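Local coordinates for protein probable FAD-dependent oxidoreductase PA4991 (Pseudomonas aeruginosa PAO1, PDB 5EZ7) that probably acts as an FAD-dependent oxidoreductase, binding one FAD per monomer, with a physiological substrate that is not known, at residues A[46-51]-A[313-318]; A[269-274]-A[294-299]. One frame throughout, in Å; residues are numbered along the deposited sequence.

Interaction 1 of 2, residues A[46-51]-A[313-318]; sequences SVKSQG and LRVDRA. With FAD (flavin-adenine dinucleotide), chain B.
Leu313 meets Lys48 through CD2, which lies 4.1 Å from the lysine CD, the two side chains crossing at about a right angle. The setting is the FAD pocket of a DAO-family oxidoreductase: the loop between strands 33-37 and 52-53 faces strand 309-320, the last strand at one side of a mixed sheet, and the flavin lies between them further along. Only the aliphatic part of the lysine takes part. Its chain runs extended as far as CE and then bends at chi4 (86°), which turns NZ to the carbonyl O of Gly44, so the charged end is held by its own loop while CD meets the strand.

Two residues on, Val315 completes this apolar grip. CG2 faces the same Lys48 CD at 4.0 Å. CG1, placed between the backbone N and the carbonyl carbon (chi1 54°), makes the nearer approach to the flavin methyl C8M, at 3.8 Å. One valine thus links the lysine with the dimethylbenzene end of the cofactor. Arg317 also addresses that end, with CG 3.7 Å from C8M, while its guanidinium turns away to a salt bridge with Glu277. At Ala318 the backbone N is hydrogen-bonded to OE1 of Gln45, whose NE2 is hydrogen-bonded to FAD.

The loop covers the flavin through Ser49 and Gln50, whose N lies 3.1 Å from FAD N5, and binds the ribityl chain and a phosphate through Ser46. Ser49 donates to Ser46 O with both its backbone N and its OG, the hydroxyl tilted 16° from the carbonyl plane. Ser46 itself holds the phosphate oxygen O1A twice, from N at 3.0 Å and from OG at 2.7 Å, and the same OG accepts from the ribityl O4' at 3.0 Å.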
ATOM      1  N   SER A  46       0.322  -1.498   3.882  1.00 25.53           N
ATOM      2  CA  SER A  46       0.402  -0.155   3.278  1.00 25.84           C
ATOM      3  C   SER A  46       1.374   0.845   3.896  1.00 26.18           C
ATOM      4  O   SER A  46       2.184   1.430   3.189  1.00 26.94           O
ATOM      5  CB  SER A  46      -0.970   0.490   3.236  1.00 24.53           C
ATOM      6  OG  SER A  46      -1.756  -0.275   2.376  1.00 24.62           O
ATOM      7  N   VAL A  47       1.269   1.060   5.190  1.00 27.19           N
ATOM      8  CA  VAL A  47       2.156   2.011   5.877  1.00 29.24           C
ATOM      9  C   VAL A  47       3.548   1.427   6.000  1.00 28.20           C
ATOM     10  O   VAL A  47       4.456   2.167   6.298  1.00 27.57           O
ATOM     11  CB  VAL A  47       1.571   2.429   7.250  1.00 31.73           C
ATOM     12  CG1 VAL A  47       2.463   3.332   8.041  1.00 33.36           C
ATOM     13  CG2 VAL A  47       0.365   3.291   7.007  1.00 35.35           C
ATOM     14  N   LYS A  48       3.689   0.105   5.804  1.00 27.21           N
ATOM     15  CA  LYS A  48       4.989  -0.543   5.750  1.00 27.52           C
ATOM     16  C   LYS A  48       5.607  -0.589   4.359  1.00 26.57           C
ATOM     17  O   LYS A  48       6.725  -1.079   4.205  1.00 26.62           O
ATOM     18  CB  LYS A  48       4.910  -1.963   6.313  1.00 28.21           C
ATOM     19  CG  LYS A  48       4.454  -2.012   7.758  1.00 29.51           C
ATOM     20  CD  LYS A  48       4.418  -3.464   8.189  1.00 31.99           C
ATOM     21  CE  LYS A  48       4.072  -3.642   9.670  1.00 32.89           C
ATOM     22  NZ  LYS A  48       2.598  -3.653   9.809  1.00 32.68           N
ATOM     23  N   SER A  49       4.916  -0.082   3.344  1.00 25.00           N
ATOM     24  CA  SER A  49       5.505  -0.057   2.025  1.00 25.19           C
ATOM     25  C   SER A  49       6.606   0.996   1.939  1.00 24.79           C
ATOM     26  O   SER A  49       6.798   1.812   2.862  1.00 25.17           O
ATOM     27  CB  SER A  49       4.456   0.193   0.926  1.00 25.94           C
ATOM     28  OG  SER A  49       3.807   1.451   1.030  1.00 25.45           O
ATOM     29  N   GLN A  50       7.310   0.978   0.825  1.00 24.63           N
ATOM     30  CA  GLN A  50       8.319   1.998   0.544  1.00 25.77           C
ATOM     31  C   GLN A  50       7.694   3.188  -0.184  1.00 26.51           C
ATOM     32  O   GLN A  50       8.353   4.191  -0.382  1.00 28.26           O
ATOM     33  CB  GLN A  50       9.499   1.405  -0.224  1.00 25.58           C
ATOM     34  CG  GLN A  50      10.294   0.393   0.599  1.00 25.60           C
ATOM     35  CD  GLN A  50      11.738   0.186   0.090  1.00 25.83           C
ATOM     36  OE1 GLN A  50      12.019  -0.755  -0.636  1.00 25.12           O
ATOM     37  NE2 GLN A  50      12.633   1.085   0.466  1.00 25.64           N
ATOM     38  N   GLY A  51       6.420   3.088  -0.572  1.00 26.35           N
ATOM     39  CA  GLY A  51       5.665   4.244  -1.079  1.00 25.90           C
ATOM     40  C   GLY A  51       5.982   4.578  -2.512  1.00 26.66           C
ATOM     41  O   GLY A  51       5.595   5.640  -3.008  1.00 26.13           O
ATOM     42  N   LEU A 313      12.374  -5.478  10.129  1.00 27.80           N
ATOM     43  CA  LEU A 313      10.954  -5.674  10.129  1.00 28.15           C
ATOM     44  C   LEU A 313      10.580  -6.840   9.216  1.00 28.65           C
ATOM     45  O   LEU A 313      10.955  -6.851   8.039  1.00 27.39           O
ATOM     46  CB  LEU A 313      10.349  -4.404   9.600  1.00 29.19           C
ATOM     47  CG  LEU A 313       8.841  -4.388   9.421  1.00 30.38           C
ATOM     48  CD1 LEU A 313       8.168  -4.365  10.790  1.00 31.73           C
ATOM     49  CD2 LEU A 313       8.476  -3.174   8.623  1.00 30.93           C
ATOM     50  N   ARG A 314       9.845  -7.816   9.768  1.00 30.33           N
ATOM     51  CA  ARG A 314       9.347  -8.974   9.029  1.00 30.84           C
ATOM     52  C   ARG A 314       7.905  -8.670   8.684  1.00 31.11           C
ATOM     53  O   ARG A 314       7.149  -8.242   9.545  1.00 32.54           O
ATOM     54  CB  ARG A 314       9.462 -10.246   9.858  1.00 32.44           C
ATOM     55  CG  ARG A 314      10.785 -10.347  10.604  1.00 34.27           C
ATOM     56  CD  ARG A 314      11.088 -11.741  11.164  1.00 35.79           C
ATOM     57  NE  ARG A 314      11.648 -12.469  10.070  1.00 37.58           N
ATOM     58  CZ  ARG A 314      12.887 -12.940   9.926  1.00 37.98           C
ATOM     59  NH1 ARG A 314      13.793 -12.907  10.885  1.00 38.54           N
ATOM     60  NH2 ARG A 314      13.187 -13.521   8.769  1.00 38.24           N
ATOM     61  N   VAL A 315       7.529  -8.820   7.421  1.00 30.26           N
ATOM     62  CA  VAL A 315       6.140  -8.634   7.009  1.00 30.12           C
ATOM     63  C   VAL A 315       5.865  -9.449   5.764  1.00 30.12           C
ATOM     64  O   VAL A 315       6.720  -9.592   4.881  1.00 30.70           O
ATOM     65  CB  VAL A 315       5.787  -7.143   6.794  1.00 29.93           C
ATOM     66  CG1 VAL A 315       6.734  -6.463   5.837  1.00 30.08           C
ATOM     67  CG2 VAL A 315       4.360  -6.945   6.306  1.00 30.15           C
ATOM     68  N   ASP A 316       4.675 -10.019   5.727  1.00 31.01           N
ATOM     69  CA  ASP A 316       4.194 -10.830   4.590  1.00 31.73           C
ATOM     70  C   ASP A 316       3.508  -9.955   3.548  1.00 29.64           C
ATOM     71  O   ASP A 316       2.714  -9.079   3.903  1.00 28.74           O
ATOM     72  CB  ASP A 316       3.158 -11.832   5.062  1.00 34.26           C
ATOM     73  CG  ASP A 316       3.743 -12.944   5.869  1.00 37.25           C
ATOM     74  OD1 ASP A 316       4.957 -13.225   5.721  1.00 39.80           O
ATOM     75  OD2 ASP A 316       2.949 -13.561   6.633  1.00 40.15           O
ATOM     76  N   ARG A 317       3.836 -10.161   2.277  1.00 28.82           N
ATOM     77  CA  ARG A 317       3.025  -9.615   1.187  1.00 27.26           C
ATOM     78  C   ARG A 317       1.860 -10.565   1.000  1.00 27.23           C
ATOM     79  O   ARG A 317       2.063 -11.765   0.963  1.00 29.28           O
ATOM     80  CB  ARG A 317       3.832  -9.487  -0.095  1.00 27.14           C
ATOM     81  CG  ARG A 317       4.880  -8.392  -0.024  1.00 26.99           C
ATOM     82  CD  ARG A 317       5.932  -8.577  -1.099  1.00 27.07           C
ATOM     83  NE  ARG A 317       6.777  -9.709  -0.777  1.00 28.46           N
ATOM     84  CZ  ARG A 317       7.900 -10.048  -1.422  1.00 29.95           C
ATOM     85  NH1 ARG A 317       8.585 -11.135  -1.040  1.00 29.85           N
ATOM     86  NH2 ARG A 317       8.344  -9.311  -2.446  1.00 30.40           N
ATOM     87  N   ALA A 318       0.654 -10.012   0.866  1.00 26.97           N
ATOM     88  CA  ALA A 318      -0.580 -10.750   0.668  1.00 27.00           C
ATOM     89  C   ALA A 318      -1.010 -10.615  -0.780  1.00 27.73           C
ATOM     90  O   ALA A 318      -1.315  -9.527  -1.235  1.00 27.56           O
ATOM     91  CB  ALA A 318      -1.654 -10.228   1.591  1.00 26.67           C
TER
HETATM   92  PA  FAD B 401      -3.225  -3.867   3.547  1.00 21.83           P
HETATM   93  O1A FAD B 401      -2.468  -2.579   3.534  1.00 22.23           O
HETATM   94  O2A FAD B 401      -2.635  -5.095   4.181  1.00 22.92           O
HETATM   95  O5B FAD B 401      -4.637  -3.552   4.198  1.00 22.00           O
HETATM   96  C5B FAD B 401      -5.535  -4.569   4.594  1.00 21.75           C
HETATM   97  C4B FAD B 401      -6.356  -3.979   5.722  1.00 22.00           C
HETATM   98  O4B FAD B 401      -7.426  -4.881   6.050  1.00 22.11           O
HETATM   99  C3B FAD B 401      -5.508  -3.752   6.977  1.00 21.47           C
HETATM  100  O3B FAD B 401      -5.584  -2.391   7.406  1.00 20.71           O
HETATM  101  C2B FAD B 401      -6.112  -4.713   7.983  1.00 21.75           C
HETATM  102  O2B FAD B 401      -6.077  -4.264   9.336  1.00 21.59           O
HETATM  103  C1B FAD B 401      -7.538  -4.896   7.458  1.00 22.29           C
HETATM  104  N9A FAD B 401      -8.148  -6.170   7.859  1.00 23.63           N
HETATM  105  C8A FAD B 401      -7.558  -7.378   7.845  1.00 23.09           C
HETATM  106  N7A FAD B 401      -8.418  -8.313   8.286  1.00 22.98           N
HETATM  107  C5A FAD B 401      -9.575  -7.705   8.577  1.00 22.53           C
HETATM  108  C6A FAD B 401     -10.880  -8.136   9.097  1.00 22.02           C
HETATM  109  N6A FAD B 401     -11.076  -9.437   9.361  1.00 21.48           N
HETATM  110  N1A FAD B 401     -11.840  -7.212   9.266  1.00 21.89           N
HETATM  111  C2A FAD B 401     -11.619  -5.915   8.986  1.00 23.02           C
HETATM  112  N3A FAD B 401     -10.446  -5.447   8.513  1.00 23.01           N
HETATM  113  C4A FAD B 401      -9.404  -6.288   8.298  1.00 23.21           C
HETATM  114  N1  FAD B 401       3.959  -1.421  -3.478  1.00 25.77           N
HETATM  115  C2  FAD B 401       4.343  -0.397  -4.269  1.00 27.75           C
HETATM  116  O2  FAD B 401       3.621  -0.079  -5.244  1.00 27.67           O
HETATM  117  N3  FAD B 401       5.473   0.296  -4.048  1.00 28.72           N
HETATM  118  C4  FAD B 401       6.294   0.017  -3.039  1.00 27.76           C
HETATM  119  O4  FAD B 401       7.331   0.682  -2.847  1.00 30.67           O
HETATM  120  C4X FAD B 401       5.943  -1.083  -2.134  1.00 26.84           C
HETATM  121  N5  FAD B 401       6.736  -1.413  -1.097  1.00 25.45           N
HETATM  122  C5X FAD B 401       6.397  -2.416  -0.267  1.00 25.90           C
HETATM  123  C6  FAD B 401       7.235  -2.713   0.801  1.00 26.70           C
HETATM  124  C7  FAD B 401       6.923  -3.732   1.679  1.00 27.46           C
HETATM  125  C7M FAD B 401       7.833  -4.021   2.834  1.00 28.68           C
HETATM  126  C8  FAD B 401       5.666  -4.499   1.492  1.00 27.98           C
HETATM  127  C8M FAD B 401       5.260  -5.618   2.427  1.00 29.21           C
HETATM  128  C9  FAD B 401       4.840  -4.207   0.422  1.00 26.84           C
HETATM  129  C9A FAD B 401       5.148  -3.191  -0.480  1.00 26.41           C
HETATM  130  N10 FAD B 401       4.314  -2.860  -1.585  1.00 25.88           N
HETATM  131  C10 FAD B 401       4.683  -1.799  -2.420  1.00 25.92           C
HETATM  132  C1' FAD B 401       3.064  -3.557  -1.839  1.00 25.48           C
HETATM  133  C2' FAD B 401       1.965  -2.845  -1.069  1.00 24.66           C
HETATM  134  O2' FAD B 401       2.382  -2.517   0.263  1.00 25.37           O
HETATM  135  C3' FAD B 401       0.693  -3.681  -1.042  1.00 24.13           C
HETATM  136  O3' FAD B 401       0.456  -4.203  -2.365  1.00 24.08           O
HETATM  137  C4' FAD B 401      -0.504  -2.839  -0.606  1.00 22.82           C
HETATM  138  O4' FAD B 401      -0.155  -1.922   0.431  1.00 23.27           O
HETATM  139  C5' FAD B 401      -1.638  -3.709  -0.099  1.00 22.30           C
HETATM  140  O5' FAD B 401      -2.786  -2.884   0.144  1.00 20.74           O
HETATM  141  P   FAD B 401      -4.087  -3.546   0.794  1.00 20.30           P
HETATM  142  O1P FAD B 401      -5.014  -2.440   1.227  1.00 21.17           O
HETATM  143  O2P FAD B 401      -4.551  -4.580  -0.167  1.00 20.45           O
HETATM  144  O3P FAD B 401      -3.491  -4.362   2.039  1.00 20.67           O

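Interaction 2 of 2, residues A[269-274]-A[294-299]; sequences WYLGGD and RELAKL
Trp269 presents the edge of its indole to Leu296: CD1 of the leucine lies near the ring plane, 4.1 Å from CE3, and so touches the six-membered ring without covering its face. The two side chains run alongside each other in opposite directions. The indole is also tied through its polar atom, NE1 being hydrogen-bonded to the carbonyl O of Lys240.

The next residue along the strand, Tyr270, turns to the other side of the sheet, where it belongs to the FAD pocket. Leu271 comes back to the helix side. It meets Leu296 tip to tip, with its CD1 4.1 Å from the same CD1 that touches Trp269. In Leu296 that methyl stands anti to CA (chi2 170°), at the far end of the side chain, where it reaches both partners. A single methyl of the helix is thereby shared by two residues spaced two apart on one strand. The touching atoms are all carbon and no hydrogen bond crosses the interface; all three residues are buried.

This is a helix laid over one face of an antiparallel region of a sheet. Strand 267-272 runs between 255-261 and 224-236, and helix 285-299 reaches all three: Leu296 also touches Val234 of strand 224-236, while Leu299, one turn further along the helix, rests on Ile255 of strand 255-261.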
ATOM      1  N   TRP A 269      16.609   5.442   6.757  1.00 28.80           N
ATOM      2  CA  TRP A 269      16.747   4.766   5.477  1.00 27.99           C
ATOM      3  C   TRP A 269      16.104   3.405   5.621  1.00 27.60           C
ATOM      4  O   TRP A 269      16.518   2.611   6.456  1.00 28.27           O
ATOM      5  CB  TRP A 269      18.226   4.533   5.101  1.00 27.38           C
ATOM      6  CG  TRP A 269      18.939   5.668   4.465  1.00 27.38           C
ATOM      7  CD1 TRP A 269      18.390   6.791   3.916  1.00 27.55           C
ATOM      8  CD2 TRP A 269      20.354   5.765   4.249  1.00 27.60           C
ATOM      9  NE1 TRP A 269      19.375   7.587   3.389  1.00 28.26           N
ATOM     10  CE2 TRP A 269      20.593   6.979   3.581  1.00 28.35           C
ATOM     11  CE3 TRP A 269      21.452   4.937   4.569  1.00 27.91           C
ATOM     12  CZ2 TRP A 269      21.896   7.397   3.220  1.00 29.22           C
ATOM     13  CZ3 TRP A 269      22.746   5.354   4.213  1.00 28.75           C
ATOM     14  CH2 TRP A 269      22.947   6.568   3.543  1.00 29.17           C
ATOM     15  N   TYR A 270      15.148   3.135   4.759  1.00 27.30           N
ATOM     16  CA  TYR A 270      14.383   1.913   4.744  1.00 26.84           C
ATOM     17  C   TYR A 270      14.868   1.093   3.553  1.00 27.02           C
ATOM     18  O   TYR A 270      14.839   1.582   2.411  1.00 26.90           O
ATOM     19  CB  TYR A 270      12.913   2.306   4.603  1.00 26.55           C
ATOM     20  CG  TYR A 270      11.887   1.247   4.858  1.00 27.24           C
ATOM     21  CD1 TYR A 270      12.102   0.214   5.746  1.00 27.82           C
ATOM     22  CD2 TYR A 270      10.636   1.322   4.240  1.00 27.96           C
ATOM     23  CE1 TYR A 270      11.116  -0.754   5.977  1.00 28.18           C
ATOM     24  CE2 TYR A 270       9.661   0.368   4.464  1.00 27.81           C
ATOM     25  CZ  TYR A 270       9.904  -0.677   5.333  1.00 27.41           C
ATOM     26  OH  TYR A 270       8.927  -1.635   5.567  1.00 27.87           O
ATOM     27  N   LEU A 271      15.322  -0.132   3.819  1.00 26.72           N
ATOM     28  CA  LEU A 271      15.936  -0.955   2.813  1.00 27.91           C
ATOM     29  C   LEU A 271      15.113  -2.168   2.444  1.00 27.01           C
ATOM     30  O   LEU A 271      14.966  -3.086   3.257  1.00 26.71           O
ATOM     31  CB  LEU A 271      17.312  -1.448   3.278  1.00 30.14           C
ATOM     32  CG  LEU A 271      18.326  -0.518   3.952  1.00 31.91           C
ATOM     33  CD1 LEU A 271      19.602  -1.309   4.226  1.00 33.80           C
ATOM     34  CD2 LEU A 271      18.675   0.704   3.121  1.00 32.41           C
ATOM     35  N   GLY A 272      14.664  -2.201   1.190  1.00 26.69           N
ATOM     36  CA  GLY A 272      14.070  -3.394   0.558  1.00 26.57           C
ATOM     37  C   GLY A 272      14.930  -3.899  -0.569  1.00 28.09           C
ATOM     38  O   GLY A 272      16.171  -3.740  -0.540  1.00 28.56           O
ATOM     39  N   GLY A 273      14.285  -4.475  -1.582  1.00 29.01           N
ATOM     40  CA  GLY A 273      14.976  -5.172  -2.647  1.00 31.57           C
ATOM     41  C   GLY A 273      15.363  -6.620  -2.320  1.00 33.84           C
ATOM     42  O   GLY A 273      14.716  -7.283  -1.499  1.00 34.42           O
ATOM     43  N   ASP A 274      16.415  -7.097  -2.963  1.00 35.68           N
ATOM     44  CA  ASP A 274      16.817  -8.495  -2.887  1.00 39.15           C
ATOM     45  C   ASP A 274      17.430  -8.843  -1.518  1.00 38.01           C
ATOM     46  O   ASP A 274      17.414 -10.004  -1.098  1.00 37.32           O
ATOM     47  CB  ASP A 274      17.834  -8.821  -4.009  1.00 43.25           C
ATOM     48  CG  ASP A 274      18.220 -10.328  -4.064  1.00 47.12           C
ATOM     49  OD1 ASP A 274      17.440 -11.138  -4.615  1.00 49.15           O
ATOM     50  OD2 ASP A 274      19.313 -10.694  -3.548  1.00 50.00           O
ATOM     51  N   ARG A 294      27.476  -4.115   5.795  1.00 36.27           N
ATOM     52  CA  ARG A 294      28.422  -4.372   4.738  1.00 38.77           C
ATOM     53  C   ARG A 294      28.008  -3.656   3.458  1.00 38.30           C
ATOM     54  O   ARG A 294      28.806  -2.957   2.843  1.00 37.66           O
ATOM     55  CB  ARG A 294      28.600  -5.879   4.481  1.00 41.43           C
ATOM     56  CG  ARG A 294      29.514  -6.574   5.492  1.00 43.23           C
ATOM     57  CD  ARG A 294      29.863  -8.000   5.034  1.00 45.97           C
ATOM     58  NE  ARG A 294      28.669  -8.859   4.933  1.00 46.02           N
ATOM     59  CZ  ARG A 294      28.103  -9.502   5.959  1.00 45.87           C
ATOM     60  NH1 ARG A 294      26.995 -10.240   5.763  1.00 44.85           N
ATOM     61  NH2 ARG A 294      28.624  -9.397   7.191  1.00 45.61           N
ATOM     62  N   GLU A 295      26.737  -3.791   3.087  1.00 37.98           N
ATOM     63  CA  GLU A 295      26.308  -3.279   1.797  1.00 38.36           C
ATOM     64  C   GLU A 295      26.272  -1.737   1.723  1.00 37.19           C
ATOM     65  O   GLU A 295      26.687  -1.150   0.719  1.00 37.14           O
ATOM     66  CB  GLU A 295      25.013  -3.953   1.385  1.00 39.92           C
ATOM     67  CG  GLU A 295      25.234  -5.410   0.973  1.00 42.52           C
ATOM     68  CD  GLU A 295      25.480  -5.550  -0.519  1.00 45.67           C
ATOM     69  OE1 GLU A 295      24.462  -5.510  -1.282  1.00 44.82           O
ATOM     70  OE2 GLU A 295      26.686  -5.687  -0.916  1.00 48.96           O
ATOM     71  N   LEU A 296      25.846  -1.079   2.795  1.00 35.68           N
ATOM     72  CA  LEU A 296      25.959   0.376   2.858  1.00 35.64           C
ATOM     73  C   LEU A 296      27.396   0.925   2.906  1.00 36.05           C
ATOM     74  O   LEU A 296      27.659   1.941   2.288  1.00 36.55           O
ATOM     75  CB  LEU A 296      25.124   0.953   3.986  1.00 34.75           C
ATOM     76  CG  LEU A 296      23.634   0.751   3.721  1.00 33.90           C
ATOM     77  CD1 LEU A 296      22.836   1.102   4.977  1.00 32.79           C
ATOM     78  CD2 LEU A 296      23.154   1.530   2.501  1.00 33.98           C
ATOM     79  N   ALA A 297      28.305   0.254   3.601  1.00 36.43           N
ATOM     80  CA  ALA A 297      29.746   0.589   3.569  1.00 37.54           C
ATOM     81  C   ALA A 297      30.318   0.548   2.154  1.00 39.77           C
ATOM     82  O   ALA A 297      31.177   1.378   1.811  1.00 40.65           O
ATOM     83  CB  ALA A 297      30.542  -0.350   4.475  1.00 37.06           C
ATOM     84  N   LYS A 298      29.849  -0.396   1.330  1.00 40.82           N
ATOM     85  CA  LYS A 298      30.289  -0.465  -0.066  1.00 43.83           C
ATOM     86  C   LYS A 298      29.680   0.584  -0.966  1.00 43.13           C
ATOM     87  O   LYS A 298      30.378   1.150  -1.804  1.00 45.66           O
ATOM     88  CB  LYS A 298      29.982  -1.816  -0.698  1.00 47.33           C
ATOM     89  CG  LYS A 298      30.774  -2.947  -0.099  1.00 52.23           C
ATOM     90  CD  LYS A 298      30.993  -4.059  -1.109  1.00 57.22           C
ATOM     91  CE  LYS A 298      30.956  -5.417  -0.424  1.00 60.63           C
ATOM     92  NZ  LYS A 298      31.175  -6.476  -1.448  1.00 65.76           N
ATOM     93  N   LEU A 299      28.380   0.790  -0.836  1.00 40.36           N
ATOM     94  CA  LEU A 299      27.634   1.578  -1.773  1.00 40.79           C
ATOM     95  C   LEU A 299      27.627   3.060  -1.449  1.00 40.08           C
ATOM     96  O   LEU A 299      27.571   3.863  -2.363  1.00 42.23           O
ATOM     97  CB  LEU A 299      26.179   1.052  -1.843  1.00 40.65           C
ATOM     98  CG  LEU A 299      26.045  -0.417  -2.290  1.00 42.09           C
ATOM     99  CD1 LEU A 299      24.570  -0.823  -2.333  1.00 41.88           C
ATOM    100  CD2 LEU A 299      26.694  -0.708  -3.634  1.00 43.87           C
TER

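Both contacts use the same mixed sheet, but different parts of it: interaction 1 joins its outermost strand, 309-320, to the cofactor loop, whereas interaction 2 covers an interior strand with the helix that precedes strand 309-320 in the chain. Their centres are about 17 Å apart. Interaction 1 lies nearer the middle of the molecule, yet its touching residues are partly exposed, and apolar contacts there stand beside hydrogen bonds to FAD. Interaction 2, further out, is buried and wholly apolar, one leucine meeting an indole edge and another leucine. Tyr270 connects them: its OH lies 2.6 Å from Lys48 O, probably a hydrogen bond, and reaches the flavin side of the strand whose other side meets the helix.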